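PDB 7D2W: PRESAN domain-containing protein, which is of uncertain function but, as a PHISTa-like member of the Plasmodium RESA N-terminal family with a four-helix-bundle fold, probably takes part in protein binding. Local coordinates for residues 68-71 and 72-76; 124-127 and 128-132; 163-166 and 167-171. All blocks are in the same frame, centred on the assembly; numbering follows the deposited sequence.

Three short helical stretches are described, one on each long helix of the four-helix bundle: contact 1 on helix 65-93, contact 2 on helix 117-144 and contact 3 on helix 149-181. Contacts 2 and 3 are the nearest neighbours, their centres about 11 Å apart; V128 O lies 3.5 Å from F163 CZ, and L131 CD2 lies 3.7 Å from L166 CD2. Contact 1 is farther along, its centre about 18 Å from that of contact 2 and about 21 Å from that of contact 3. It still touches both, through N76 against E132 and through K75 NZ, 4.1 Å from F163 CE2. The side chain of D169 in contact 3 is about 13 Å from a bound mercury ion.

Contact 1. Residues 68-71 and 72-76; sequences LLNI and WNHKN
A nine-residue stretch of the long alpha helix 65-93, part of the four-helix bundle of this RESA N-terminal domain, brings N70 close to H74, with N70 and N73 on an outward side, while W72 and K75 face the neighbouring helices. Four successive i to i+4 bonds define the helix here: the amides of W72, N73, H74 and K75 donate to the carbonyls of L68, L69, N70 and I71. The last of these, K75 N to I71 O, is 2.9 Å long.

With CG of N70 anti to the backbone N (chi1 -173°), the amide swings toward the following turn, and N70 OD1 stands level with the CD2-NE2 edge of the H74 ring, 3.1 Å from each of these atoms. The amide and ring planes are 59° apart, so the two groups are not stacked. H74 CD2 also comes 3.2 Å from N70 O, and the H74 side chain lies against L47.

N73 folds back over the preceding turn, its CG 3.4 Å from L69 O. A water spans the two residues, donating to L69 O at 2.8 Å and to N73 OD1 at 2.6 Å; L69 O therefore accepts from this water as well as from N73 N.

On the inner side, K75 CD sits 3.7 Å above one face of the W72 indole, toward its rim. Both polar ends are bonded to helix 117-144: W72 NE1 to T136 and K75 NZ to Q135, while F139 stacks on the indole. I71 packs against L52 and F56 of helix 49-58.

The chemistry thus divides by side: the water between L69 O and N73 OD1 supplements the backbone bonds outside, whereas inside the indole and the lysine chain supply apolar surface and carry their nitrogens to defined acceptors on another helix.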
loop_
_atom_site.group_PDB
_atom_site.type_symbol
_atom_site.label_atom_id
_atom_site.label_comp_id
_atom_site.label_asym_id
_atom_site.label_seq_id
_atom_site.Cartn_x
_atom_site.Cartn_y
_atom_site.Cartn_z
ATOM N N LEU A 68 -20.345 10.501 -14.711
ATOM C CA LEU A 68 -19.847 9.944 -13.459
ATOM C C LEU A 68 -19.785 8.420 -13.501
ATOM O O LEU A 68 -18.840 7.820 -12.967
ATOM C CB LEU A 68 -20.732 10.422 -12.307
ATOM C CG LEU A 68 -20.491 11.902 -11.992
ATOM C CD1 LEU A 68 -21.416 12.375 -10.882
ATOM C CD2 LEU A 68 -19.027 12.143 -11.616
ATOM N N LEU A 69 -20.772 7.771 -14.137
ATOM C CA LEU A 69 -20.743 6.311 -14.204
ATOM C C LEU A 69 -19.621 5.824 -15.107
ATOM O O LEU A 69 -19.004 4.788 -14.841
ATOM C CB LEU A 69 -22.092 5.771 -14.688
ATOM C CG LEU A 69 -23.270 6.112 -13.761
ATOM C CD1 LEU A 69 -24.632 5.853 -14.395
ATOM C CD2 LEU A 69 -23.118 5.349 -12.458
ATOM N N ASN A 70 -19.354 6.558 -16.185
ATOM C CA ASN A 70 -18.232 6.263 -17.068
ATOM C C ASN A 70 -16.906 6.326 -16.306
ATOM O O ASN A 70 -16.071 5.429 -16.436
ATOM C CB ASN A 70 -18.243 7.262 -18.230
ATOM C CG ASN A 70 -17.228 6.939 -19.303
ATOM O OD1 ASN A 70 -16.046 7.262 -19.176
ATOM N ND2 ASN A 70 -17.690 6.324 -20.388
ATOM N N ILE A 71 -16.725 7.378 -15.513
ATOM C CA ILE A 71 -15.521 7.495 -14.686
ATOM C C ILE A 71 -15.388 6.296 -13.750
ATOM O O ILE A 71 -14.300 5.726 -13.602
ATOM C CB ILE A 71 -15.554 8.824 -13.905
ATOM C CG1 ILE A 71 -15.239 9.997 -14.836
ATOM C CG2 ILE A 71 -14.600 8.792 -12.725
ATOM C CD1 ILE A 71 -15.814 11.308 -14.354
ATOM N N TRP A 72 -16.489 5.887 -13.110
ATOM C CA TRP A 72 -16.434 4.731 -12.214
ATOM C C TRP A 72 -16.036 3.444 -12.950
ATOM O O TRP A 72 -15.323 2.601 -12.396
ATOM C CB TRP A 72 -17.783 4.562 -11.514
ATOM C CG TRP A 72 -17.783 3.588 -10.369
ATOM C CD1 TRP A 72 -18.443 2.389 -10.314
ATOM C CD2 TRP A 72 -17.103 3.728 -9.111
ATOM N NE1 TRP A 72 -18.213 1.782 -9.101
ATOM C CE2 TRP A 72 -17.401 2.581 -8.347
ATOM C CE3 TRP A 72 -16.280 4.717 -8.555
ATOM C CZ2 TRP A 72 -16.901 2.386 -7.061
ATOM C CZ3 TRP A 72 -15.782 4.520 -7.268
ATOM C CH2 TRP A 72 -16.108 3.369 -6.535
ATOM N N ASN A 73 -16.493 3.267 -14.192
ATOM C CA ASN A 73 -16.059 2.100 -14.955
ATOM C C ASN A 73 -14.555 2.138 -15.210
ATOM O O ASN A 73 -13.888 1.101 -15.153
ATOM C CB ASN A 73 -16.828 2.008 -16.277
ATOM C CG ASN A 73 -18.284 1.647 -16.071
ATOM O OD1 ASN A 73 -18.650 1.076 -15.041
ATOM N ND2 ASN A 73 -19.124 1.971 -17.051
ATOM N N HIS A 74 -13.999 3.319 -15.501
ATOM C CA HIS A 74 -12.548 3.426 -15.625
ATOM C C HIS A 74 -11.857 3.124 -14.291
ATOM O O HIS A 74 -10.777 2.524 -14.267
ATOM C CB HIS A 74 -12.147 4.819 -16.124
ATOM C CG HIS A 74 -12.503 5.085 -17.558
ATOM N ND1 HIS A 74 -11.910 4.427 -18.618
ATOM C CD2 HIS A 74 -13.401 5.944 -18.102
ATOM C CE1 HIS A 74 -12.433 4.866 -19.752
ATOM N NE2 HIS A 74 -13.344 5.781 -19.467
ATOM N N LYS A 75 -12.449 3.556 -13.175
ATOM C CA LYS A 75 -11.911 3.190 -11.862
ATOM C C LYS A 75 -11.886 1.674 -11.689
ATOM O O LYS A 75 -10.878 1.100 -11.259
ATOM C CB LYS A 75 -12.737 3.851 -10.752
ATOM C CG LYS A 75 -12.328 3.414 -9.328
ATOM C CD LYS A 75 -13.214 2.282 -8.812
ATOM C CE LYS A 75 -12.858 1.881 -7.372
ATOM N NZ LYS A 75 -13.637 0.661 -7.001
ATOM N N ASN A 76 -12.996 1.011 -12.022
ATOM C CA ASN A 76 -13.056 -0.445 -11.928
ATOM C C ASN A 76 -11.975 -1.102 -12.777
ATOM O O ASN A 76 -11.314 -2.039 -12.323
ATOM C CB ASN A 76 -14.438 -0.960 -12.354
ATOM C CG ASN A 76 -15.488 -0.810 -11.264
ATOM O OD1 ASN A 76 -15.178 -0.794 -10.070
ATOM N ND2 ASN A 76 -16.744 -0.718 -11.673
HETATM O O HOH W 1 -20.259 2.576 -13.736
#

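Contact 2. Residues 124-127 and 128-132; sequences CNMM and VSTLE
The backbone of 124-132 is regular alpha helix, with V128, S129, T130 and L131 amides each donating to the carbonyl four residues earlier; V128 N to C124 O is the straightest, with an N-H...O angle of 166°.

Two hydroxyls add a second bond to the same stretch. S129 OG, placed between its backbone N and carbonyl carbon (chi1 73°), donates to N125 O at 3.0 Å, and S129 N reaches that oxygen at 2.9 Å from the opposite face of its plane. In the conformer described, one of two, T130 OG1 lies anti to its carbonyl carbon, beside the backbone N (chi1 -58°), and donates to M126 O at 2.8 Å; T130 N arrives at 3.1 Å, again from the opposite face. M126, its chain bent at chi2 and chi3, passes this T130 conformer obliquely, with SD 4.2 Å from OG1.

V128 turns both methyls back on the preceding turn, CG2 lying 3.4 Å from C124 O. Its side chain also packs on T83 of helix 65-93 and L166 of helix 149-181, joining three helices of the bundle.

The S129 hydroxyl thus satisfies its hydrogen through the helix's own backbone, and N125 O is gripped by two donors; M126 O is too, when T130 adopts this conformer.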
loop_
_atom_site.group_PDB
_atom_site.type_symbol
_atom_site.label_atom_id
_atom_site.label_comp_id
_atom_site.label_asym_id
_atom_site.label_seq_id
_atom_site.Cartn_x
_atom_site.Cartn_y
_atom_site.Cartn_z
ATOM N N CYS A 124 -8.042 -14.165 -2.305
ATOM C CA CYS A 124 -7.805 -12.883 -2.963
ATOM C C CYS A 124 -9.050 -12.426 -3.715
ATOM O O CYS A 124 -9.478 -11.275 -3.595
ATOM C CB CYS A 124 -6.610 -12.991 -3.913
ATOM S SG CYS A 124 -4.969 -13.201 -3.105
ATOM N N ASN A 125 -9.654 -13.322 -4.484
ATOM C CA ASN A 125 -10.821 -12.935 -5.265
ATOM C C ASN A 125 -12.005 -12.574 -4.372
ATOM O O ASN A 125 -12.763 -11.648 -4.680
ATOM C CB ASN A 125 -11.163 -14.052 -6.248
ATOM C CG ASN A 125 -10.204 -14.067 -7.438
ATOM O OD1 ASN A 125 -10.072 -13.068 -8.140
ATOM N ND2 ASN A 125 -9.499 -15.174 -7.633
ATOM N N MET A 126 -12.177 -13.272 -3.248
ATOM C CA MET A 126 -13.257 -12.894 -2.335
ATOM C C MET A 126 -13.024 -11.514 -1.713
ATOM O O MET A 126 -13.966 -10.723 -1.576
ATOM C CB MET A 126 -13.414 -13.949 -1.241
ATOM C CG MET A 126 -14.666 -13.739 -0.422
ATOM S SD MET A 126 -16.211 -14.013 -1.307
ATOM C CE MET A 126 -15.747 -15.359 -2.394
ATOM N N MET A 127 -11.789 -11.209 -1.308
ATOM C CA MET A 127 -11.521 -9.889 -0.739
ATOM C C MET A 127 -11.750 -8.787 -1.777
ATOM O O MET A 127 -12.411 -7.781 -1.488
ATOM C CB MET A 127 -10.094 -9.818 -0.177
ATOM C CG MET A 127 -9.852 -10.691 1.090
ATOM S SD MET A 127 -10.980 -10.302 2.443
ATOM C CE MET A 127 -10.381 -8.659 2.905
ATOM N N VAL A 128 -11.238 -8.961 -2.999
ATOM C CA VAL A 128 -11.366 -7.866 -3.969
ATOM C C VAL A 128 -12.804 -7.748 -4.465
ATOM O O VAL A 128 -13.321 -6.636 -4.645
ATOM C CB VAL A 128 -10.359 -7.991 -5.137
ATOM C CG1 VAL A 128 -8.914 -7.961 -4.626
ATOM C CG2 VAL A 128 -10.616 -9.210 -6.010
ATOM N N SER A 129 -13.491 -8.872 -4.667
ATOM C CA SER A 129 -14.852 -8.758 -5.175
ATOM C C SER A 129 -15.768 -8.130 -4.127
ATOM O O SER A 129 -16.636 -7.316 -4.468
ATOM C CB SER A 129 -15.373 -10.120 -5.639
ATOM O OG SER A 129 -15.652 -10.927 -4.513
ATOM N N THR A 130 -15.566 -8.449 -2.845
ATOM C CA THR A 130 -16.376 -7.828 -1.801
ATOM C C THR A 130 -16.063 -6.342 -1.674
ATOM O O THR A 130 -16.964 -5.524 -1.443
ATOM C CB THR A 130 -16.157 -8.533 -0.462
ATOM O OG1 THR A 130 -16.482 -9.922 -0.591
ATOM C CG2 THR A 130 -17.038 -7.909 0.599
ATOM N N LEU A 131 -14.786 -5.966 -1.826
ATOM C CA LEU A 131 -14.459 -4.543 -1.755
ATOM C C LEU A 131 -15.092 -3.784 -2.911
ATOM O O LEU A 131 -15.608 -2.676 -2.727
ATOM C CB LEU A 131 -12.941 -4.318 -1.733
ATOM C CG LEU A 131 -12.483 -2.851 -1.627
ATOM C CD1 LEU A 131 -13.064 -2.123 -0.402
ATOM C CD2 LEU A 131 -10.955 -2.751 -1.603
ATOM N N GLU A 132 -15.076 -4.371 -4.114
ATOM C CA GLU A 132 -15.669 -3.700 -5.267
ATOM C C GLU A 132 -17.155 -3.427 -5.039
ATOM O O GLU A 132 -17.644 -2.318 -5.287
ATOM C CB GLU A 132 -15.429 -4.544 -6.527
ATOM C CG GLU A 132 -15.924 -3.926 -7.817
ATOM C CD GLU A 132 -15.576 -4.782 -9.028
ATOM O OE1 GLU A 132 -14.364 -4.987 -9.298
ATOM O OE2 GLU A 132 -16.517 -5.243 -9.705
#

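Contact 3. Residues 163-166 and 167-171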
loop_
_atom_site.group_PDB
_atom_site.type_symbol
_atom_site.label_atom_id
_atom_site.label_comp_id
_atom_site.label_asym_id
_atom_site.label_seq_id
_atom_site.Cartn_x
_atom_site.Cartn_y
_atom_site.Cartn_z
ATOM N N PHE A 163 -8.009 0.098 -2.581
ATOM C CA PHE A 163 -7.682 -1.108 -3.342
ATOM C C PHE A 163 -6.178 -1.352 -3.385
ATOM O O PHE A 163 -5.725 -2.504 -3.339
ATOM C CB PHE A 163 -8.248 -1.008 -4.768
ATOM C CG PHE A 163 -9.375 -1.962 -5.015
ATOM C CD1 PHE A 163 -9.109 -3.305 -5.260
ATOM C CD2 PHE A 163 -10.699 -1.536 -4.953
ATOM C CE1 PHE A 163 -10.152 -4.207 -5.453
ATOM C CE2 PHE A 163 -11.755 -2.434 -5.149
ATOM C CZ PHE A 163 -11.481 -3.766 -5.389
ATOM N N ASP A 164 -5.383 -0.283 -3.499
ATOM C CA ASP A 164 -3.939 -0.463 -3.463
ATOM C C ASP A 164 -3.495 -1.032 -2.118
ATOM O O ASP A 164 -2.595 -1.882 -2.065
ATOM C CB ASP A 164 -3.225 0.859 -3.736
ATOM C CG ASP A 164 -3.352 1.311 -5.179
ATOM O OD1 ASP A 164 -3.761 0.494 -6.055
ATOM O OD2 ASP A 164 -3.030 2.495 -5.433
ATOM N N LYS A 165 -4.115 -0.579 -1.028
ATOM C CA LYS A 165 -3.759 -1.117 0.283
ATOM C C LYS A 165 -4.188 -2.570 0.410
ATOM O O LYS A 165 -3.452 -3.389 0.970
ATOM C CB LYS A 165 -4.368 -0.285 1.412
ATOM C CG LYS A 165 -4.277 -0.997 2.793
ATOM C CD LYS A 165 -3.821 -0.108 3.923
ATOM C CE LYS A 165 -3.673 -0.904 5.240
ATOM N NZ LYS A 165 -2.525 -1.892 5.278
ATOM N N LEU A 166 -5.369 -2.919 -0.110
ATOM C CA LEU A 166 -5.780 -4.320 -0.067
ATOM C C LEU A 166 -4.821 -5.189 -0.872
ATOM O O LEU A 166 -4.410 -6.257 -0.411
ATOM C CB LEU A 166 -7.223 -4.477 -0.572
ATOM C CG LEU A 166 -7.687 -5.928 -0.758
ATOM C CD1 LEU A 166 -7.653 -6.678 0.546
ATOM C CD2 LEU A 166 -9.088 -5.984 -1.366
ATOM N N HIS A 167 -4.441 -4.743 -2.074
ATOM C CA HIS A 167 -3.498 -5.521 -2.876
ATOM C C HIS A 167 -2.162 -5.670 -2.156
ATOM O O HIS A 167 -1.512 -6.717 -2.237
ATOM C CB HIS A 167 -3.297 -4.864 -4.243
ATOM C CG HIS A 167 -4.476 -4.989 -5.158
ATOM N ND1 HIS A 167 -4.764 -4.056 -6.128
ATOM C CD2 HIS A 167 -5.434 -5.941 -5.253
ATOM C CE1 HIS A 167 -5.851 -4.424 -6.782
ATOM N NE2 HIS A 167 -6.279 -5.564 -6.269
ATOM N N THR A 168 -1.737 -4.625 -1.453
ATOM C CA THR A 168 -0.515 -4.709 -0.661
ATOM C C THR A 168 -0.680 -5.706 0.479
ATOM O O THR A 168 0.195 -6.550 0.706
ATOM C CB THR A 168 -0.154 -3.325 -0.119
ATOM O OG1 THR A 168 0.049 -2.434 -1.216
ATOM C CG2 THR A 168 1.135 -3.378 0.724
ATOM N N ASP A 169 -1.800 -5.619 1.204
ATOM C CA ASP A 169 -2.045 -6.536 2.313
ATOM C C ASP A 169 -2.007 -7.985 1.849
ATOM O O ASP A 169 -1.405 -8.844 2.511
ATOM C CB ASP A 169 -3.390 -6.227 2.966
ATOM C CG ASP A 169 -3.352 -4.979 3.818
ATOM O OD1 ASP A 169 -2.270 -4.372 3.945
ATOM O OD2 ASP A 169 -4.413 -4.585 4.330
ATOM N N LEU A 170 -2.661 -8.278 0.721
ATOM C CA LEU A 170 -2.677 -9.643 0.207
ATOM C C LEU A 170 -1.283 -10.095 -0.219
ATOM O O LEU A 170 -0.881 -11.229 0.053
ATOM C CB LEU A 170 -3.656 -9.741 -0.969
ATOM C CG LEU A 170 -5.142 -9.653 -0.596
ATOM C CD1 LEU A 170 -6.016 -9.478 -1.857
ATOM C CD2 LEU A 170 -5.546 -10.900 0.162
ATOM N N TYR A 171 -0.536 -9.235 -0.911
ATOM C CA TYR A 171 0.804 -9.631 -1.336
ATOM C C TYR A 171 1.695 -9.937 -0.132
ATOM O O TYR A 171 2.381 -10.963 -0.115
ATOM C CB TYR A 171 1.439 -8.559 -2.230
ATOM C CG TYR A 171 2.672 -9.074 -2.963
ATOM C CD1 TYR A 171 2.553 -9.856 -4.101
ATOM C CD2 TYR A 171 3.951 -8.797 -2.494
ATOM C CE1 TYR A 171 3.671 -10.344 -4.755
ATOM C CE2 TYR A 171 5.076 -9.280 -3.141
ATOM C CZ TYR A 171 4.930 -10.050 -4.273
ATOM O OH TYR A 171 6.043 -10.530 -4.925
HETATM O O HOH W 2 -2.840 -1.812 -6.465
#
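Within the four-helix bundle, 163-171 lies on the long alpha helix 149-181, where H167, T168, D169 and L170 amides donate to the carbonyls of F163, D164, K165 and L166. T168 OG1 adds a bond to D164 O at 2.8 Å, from the carbonyl face opposite T168 N.

The charged K165, bent at chi2 and chi4, curls along the helix to a salt bridge, its NZ meeting the syn lone pair of D169 OD1 at 2.8 Å. It packs on Y53 of the second subunit; Y171, in the conformer described, makes a cation-pi contact with K165 of that subunit. D164 pairs with R49.

Among aromatic contacts, F163 and H167 cross obliquely, planes 56° apart, with H167 NE2 at the edge of the phenyl ring, 3.8 Å from F163 CD1. That NE2 is hydrogen-bonded to T83 of helix 65-93, which, with the water on ND1, would restrict the imidazole's rotation. F163 O lies 3.1 Å above the plane of the H167 ring, toward its rim.

L166 CD1 and L170 CD1 make apolar contact, 4.0 Å apart.

A water donates to D164 OD1 at 2.5 Å and is hydrogen-bonded to H167 ND1 at 3.0 Å, in the imidazole plane.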